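Local coordinates for cysteine desulfurase (Fervidobacterium islandicum, PDB 6A6E), which probably removes sulfur from L-cysteine, leaving alanine, with the help of pyridoxal-5'-phosphate, and passes the sulfur on for iron-sulfur cluster assembly as SufS enzymes do, at residues A[125-130]-A[152-157]; A[169-174]-A[199-204]. One frame throughout, in Å; residues are numbered along the deposited sequence.

Contact 1. Residues A[125-130]-A[152-157]; sequences TVLISQ and AYITAD
Leu127 and Ala152, Ile128 and Tyr153, and Ser129 and Ile154 pair across two parallel strands. The backbone bonds run Ala152 N to Val126 O, Ile128 N to Ala152 O, Ile154 N to Ile128 O (2.8 Å) and Gln130 N to Ile154 O, a slightly longer link where both strands give way to loop.

Both faces are closely packed. On the face that carries Leu127 and Ile154, Leu127, with CG anti to the backbone N (chi1 178°), brings CD1 over the neighbouring strand, 3.4 Å from Ala152 O and 3.8 Å from Ile154 CG1, the two branched chains crossing at about a right angle. Ala152, with just a methyl group, leaves the leucine branch room to lean across. On the other face, Ile128 and Tyr153 run side by side; Ile128 CG1 and CD1 both lie 3.6 Å from Tyr153 CE2, Ser129 O sits at the ring edge, and Tyr153 OH bonds to Phe271 O of the second subunit.

The loop end is the solvent side, although Gln130 itself is well engaged. Its chain, extended beyond CG, continues the pairing: OE1 accepts a nearly straight bond (168°) from Ala156 N at 3.0 Å, the donor tilted from the amide plane. A water donates to both Gln130 OE1 and Ala156 O. Thr155, exposed, starts away from the other strand, yet its CB still touches Gln130 OE1; a small polar residue suits this solvent side.

Strand 150-154 is an outermost strand of its sheet within the chain, joined to strand 125-129 through helix 138-147 as a beta-alpha-beta unit. That helix packs on Ile128 and Tyr153, helix 164-173 on Leu127 and Ile154, and strand 179-183 flanks strand 125-129 on its other side, bonded to the backbone of Leu127.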
# COMPACT_ATOMS: atom_id res chain seq x y z
N THR A 125 8.67 17.77 -23.04
CA THR A 125 7.25 18.06 -22.76
C THR A 125 6.54 16.76 -22.47
O THR A 125 6.81 15.76 -23.15
CB THR A 125 6.54 18.71 -23.96
OG1 THR A 125 7.14 19.97 -24.18
CG2 THR A 125 5.04 18.93 -23.75
N VAL A 126 5.68 16.81 -21.45
CA VAL A 126 4.74 15.79 -21.13
C VAL A 126 3.41 16.32 -21.58
O VAL A 126 3.01 17.37 -21.12
CB VAL A 126 4.60 15.53 -19.58
CG1 VAL A 126 3.61 14.40 -19.36
CG2 VAL A 126 5.92 15.15 -19.00
N LEU A 127 2.71 15.54 -22.37
CA LEU A 127 1.37 15.86 -22.82
C LEU A 127 0.34 15.02 -22.06
O LEU A 127 0.33 13.78 -22.15
CB LEU A 127 1.23 15.53 -24.29
CG LEU A 127 -0.14 15.75 -24.95
CD1 LEU A 127 -0.51 17.22 -24.86
CD2 LEU A 127 -0.08 15.30 -26.42
N ILE A 128 -0.60 15.70 -21.40
CA ILE A 128 -1.76 15.03 -20.77
C ILE A 128 -3.06 15.60 -21.32
O ILE A 128 -3.01 16.36 -22.24
CB ILE A 128 -1.68 15.14 -19.24
CG1 ILE A 128 -1.72 16.57 -18.77
CG2 ILE A 128 -0.40 14.49 -18.73
CD1 ILE A 128 -1.58 16.69 -17.25
N SER A 129 -4.21 15.19 -20.83
CA SER A 129 -5.44 15.76 -21.29
C SER A 129 -6.07 16.67 -20.22
O SER A 129 -5.77 16.55 -19.04
CB SER A 129 -6.41 14.67 -21.71
OG SER A 129 -7.32 14.40 -20.68
N GLN A 130 -6.98 17.56 -20.66
CA GLN A 130 -7.68 18.44 -19.76
C GLN A 130 -8.65 17.71 -18.82
O GLN A 130 -9.09 18.28 -17.83
CB GLN A 130 -8.46 19.53 -20.54
CG GLN A 130 -7.59 20.68 -20.95
CD GLN A 130 -8.31 21.89 -21.58
OE1 GLN A 130 -9.39 21.79 -22.15
NE2 GLN A 130 -7.67 23.05 -21.46
N ALA A 152 1.84 20.02 -21.23
CA ALA A 152 0.90 20.54 -22.27
C ALA A 152 -0.32 19.68 -22.24
O ALA A 152 -0.28 18.54 -21.75
CB ALA A 152 1.55 20.45 -23.63
N TYR A 153 -1.44 20.22 -22.72
CA TYR A 153 -2.72 19.52 -22.64
C TYR A 153 -3.40 19.32 -23.98
O TYR A 153 -3.37 20.20 -24.80
CB TYR A 153 -3.69 20.33 -21.79
CG TYR A 153 -3.30 20.40 -20.35
CD1 TYR A 153 -2.36 21.33 -19.91
CD2 TYR A 153 -3.88 19.56 -19.43
CE1 TYR A 153 -2.00 21.41 -18.57
CE2 TYR A 153 -3.53 19.64 -18.10
CZ TYR A 153 -2.60 20.55 -17.66
OH TYR A 153 -2.29 20.62 -16.30
N ILE A 154 -4.02 18.16 -24.20
CA ILE A 154 -5.02 17.97 -25.25
C ILE A 154 -6.31 18.60 -24.75
O ILE A 154 -6.76 18.25 -23.63
CB ILE A 154 -5.24 16.49 -25.49
CG1 ILE A 154 -3.92 15.82 -25.93
CG2 ILE A 154 -6.36 16.29 -26.48
CD1 ILE A 154 -4.01 14.32 -25.86
N THR A 155 -6.90 19.52 -25.50
CA THR A 155 -8.04 20.29 -24.96
C THR A 155 -9.35 19.56 -25.16
O THR A 155 -9.50 18.77 -26.08
CB THR A 155 -8.16 21.67 -25.61
OG1 THR A 155 -8.27 21.47 -26.99
CG2 THR A 155 -6.92 22.47 -25.41
N ALA A 156 -10.27 19.76 -24.23
CA ALA A 156 -11.57 19.19 -24.28
C ALA A 156 -12.55 20.25 -24.76
O ALA A 156 -12.24 21.44 -24.63
CB ALA A 156 -11.99 18.74 -22.91
N ASP A 157 -13.71 19.82 -25.25
CA ASP A 157 -14.70 20.77 -25.69
C ASP A 157 -15.55 21.15 -24.46
O ASP A 157 -15.26 20.74 -23.30
CB ASP A 157 -15.51 20.26 -26.93
CG ASP A 157 -16.54 19.19 -26.59
OD1 ASP A 157 -16.78 18.89 -25.39
OD2 ASP A 157 -17.17 18.64 -27.55
O HOH W 1 -11.11 23.74 -23.03

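Contact 2. Residues A[169-174]-A[199-204]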
# COMPACT_ATOMS: atom_id res chain seq x y z
N LYS A 169 -5.27 17.63 -33.98
CA LYS A 169 -4.81 19.04 -33.87
C LYS A 169 -3.69 19.30 -32.86
O LYS A 169 -2.73 20.06 -33.12
CB LYS A 169 -5.98 19.96 -33.55
CG LYS A 169 -6.59 20.57 -34.80
CD LYS A 169 -7.02 22.03 -34.60
CE LYS A 169 -8.38 22.16 -33.90
NZ LYS A 169 -8.82 23.59 -33.82
N THR A 170 -3.78 18.65 -31.70
CA THR A 170 -2.68 18.78 -30.73
C THR A 170 -1.31 18.40 -31.30
O THR A 170 -0.31 19.02 -30.99
CB THR A 170 -2.94 17.94 -29.49
OG1 THR A 170 -4.21 18.32 -28.95
CG2 THR A 170 -1.79 18.12 -28.47
N LYS A 171 -1.28 17.37 -32.12
CA LYS A 171 -0.03 16.88 -32.74
C LYS A 171 0.64 17.89 -33.64
O LYS A 171 1.85 17.88 -33.77
CB LYS A 171 -0.30 15.59 -33.54
CG LYS A 171 0.71 15.17 -34.61
CD LYS A 171 2.02 14.59 -34.10
CE LYS A 171 2.75 13.87 -35.24
NZ LYS A 171 1.96 12.69 -35.73
N GLU A 172 -0.13 18.77 -34.26
CA GLU A 172 0.45 19.87 -35.05
C GLU A 172 1.18 20.82 -34.17
O GLU A 172 2.31 21.20 -34.43
CB GLU A 172 -0.66 20.61 -35.78
CG GLU A 172 -1.39 19.72 -36.75
CD GLU A 172 -2.47 20.48 -37.50
OE1 GLU A 172 -2.71 21.68 -37.19
OE2 GLU A 172 -3.06 19.86 -38.40
N SER A 173 0.53 21.17 -33.08
CA SER A 173 1.03 22.10 -32.07
C SER A 173 2.13 21.54 -31.10
O SER A 173 3.10 22.24 -30.72
CB SER A 173 -0.21 22.51 -31.31
OG SER A 173 0.10 23.53 -30.44
N ILE A 174 1.99 20.29 -30.68
CA ILE A 174 2.99 19.64 -29.82
C ILE A 174 3.42 18.40 -30.57
O ILE A 174 2.89 17.32 -30.33
CB ILE A 174 2.38 19.16 -28.47
CG1 ILE A 174 1.56 20.27 -27.79
CG2 ILE A 174 3.46 18.57 -27.55
CD1 ILE A 174 2.39 21.31 -27.07
N ARG A 199 -1.91 6.24 -29.66
CA ARG A 199 -0.63 5.56 -29.78
C ARG A 199 0.02 5.85 -31.17
O ARG A 199 1.24 6.11 -31.24
CB ARG A 199 -0.88 4.07 -29.63
CG ARG A 199 0.24 3.13 -30.08
CD ARG A 199 1.47 3.14 -29.21
NE ARG A 199 2.23 4.39 -29.15
CZ ARG A 199 3.24 4.60 -28.30
NH1 ARG A 199 3.60 3.67 -27.41
NH2 ARG A 199 3.88 5.77 -28.27
N GLU A 200 -0.78 5.81 -32.24
CA GLU A 200 -0.23 6.14 -33.62
C GLU A 200 0.04 7.58 -33.86
O GLU A 200 1.02 7.92 -34.55
CB GLU A 200 -1.11 5.59 -34.75
CG GLU A 200 -1.51 4.13 -34.60
CD GLU A 200 -0.34 3.18 -34.39
OE1 GLU A 200 0.81 3.56 -34.74
OE2 GLU A 200 -0.56 2.05 -33.87
N THR A 201 -0.79 8.47 -33.28
CA THR A 201 -0.53 9.89 -33.45
C THR A 201 0.78 10.32 -32.76
O THR A 201 1.49 11.17 -33.24
CB THR A 201 -1.71 10.68 -32.86
OG1 THR A 201 -2.91 10.22 -33.47
CG2 THR A 201 -1.54 12.16 -33.02
N PHE A 202 1.08 9.74 -31.60
CA PHE A 202 2.29 10.13 -30.88
C PHE A 202 3.18 8.90 -30.80
O PHE A 202 3.38 8.25 -29.73
CB PHE A 202 1.95 10.69 -29.50
CG PHE A 202 1.08 11.91 -29.57
CD1 PHE A 202 1.62 13.11 -29.95
CD2 PHE A 202 -0.26 11.84 -29.32
CE1 PHE A 202 0.83 14.22 -30.03
CE2 PHE A 202 -1.05 12.95 -29.41
CZ PHE A 202 -0.50 14.14 -29.75
N LYS A 203 3.69 8.57 -31.97
CA LYS A 203 4.32 7.28 -32.21
C LYS A 203 5.64 7.12 -31.44
O LYS A 203 5.95 6.03 -31.00
CB LYS A 203 4.53 7.14 -33.71
CG LYS A 203 4.93 5.76 -34.09
CD LYS A 203 3.79 4.83 -34.24
CE LYS A 203 4.41 3.54 -34.71
NZ LYS A 203 3.41 2.46 -34.63
N ASN A 204 6.37 8.21 -31.26
CA ASN A 204 7.63 8.22 -30.52
C ASN A 204 7.53 8.50 -29.03
O ASN A 204 8.57 8.54 -28.38
CB ASN A 204 8.52 9.33 -31.03
CG ASN A 204 9.14 8.98 -32.31
OD1 ASN A 204 9.85 8.01 -32.38
ND2 ASN A 204 8.82 9.74 -33.36
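At the edge of the Phe202 ring lies Ile174 O, 3.7 Å from Phe202 CE1, while one face carries the ring's own neighbour Thr201, with CG2 3.7 Å above the plane and offset toward the rim. Lys171 CA and Thr170 CG2 approach obliquely; the ring lies against the last turn of helix 164-173, where a broad apolar group can touch Thr170, Lys171 and Ile174 at once.

Lys171 and Thr201 slide past each other in opposite directions, with Lys171 CB 3.7 Å from Thr201 CG2. Bends at chi2 (74°) and chi4 (-64°) steer the lysine chain past Thr201, and NZ reaches Thr201 O at 3.0 Å, in the carbonyl plane and on a lone pair. A long, flexible lysine can thus pack with its methylenes and still bond a carbonyl at the end of helix 195-201. Arg199 NH2 donates to Phe202 O at 2.9 Å within the segment, almost in the guanidinium plane, and its NH1 is held from outside by a salt bridge to Asp228.

The ends of helices 164-173 and 195-201 pack on the face of the sheet that carries Leu127, Ala152 and Ile154, over strands 125-129 and 150-154.

Overall arrangement
Contact 1 pairs two strands at one margin of the seven-stranded sheet, and contact 2 joins the helix ends that pack against it; their centres lie 11 Å apart. They meet through side chains: Leu127 CD2 is 3.6 Å from Phe202 CZ, and Ala152 CB is 3.6 Å from Ile174 CD1. Leu127 thereby bridges strand pairing and helix packing. Along the chain they come in series, strand 150-154 being followed, after a loop, by helix 164-173. Contact 1 is the one closer to the chain's centre, and its Ser129 side chain lies about 10 Å from the bound pyridoxal-5'-phosphate, whose pocket includes His133, a few residues beyond the 125-130 segment.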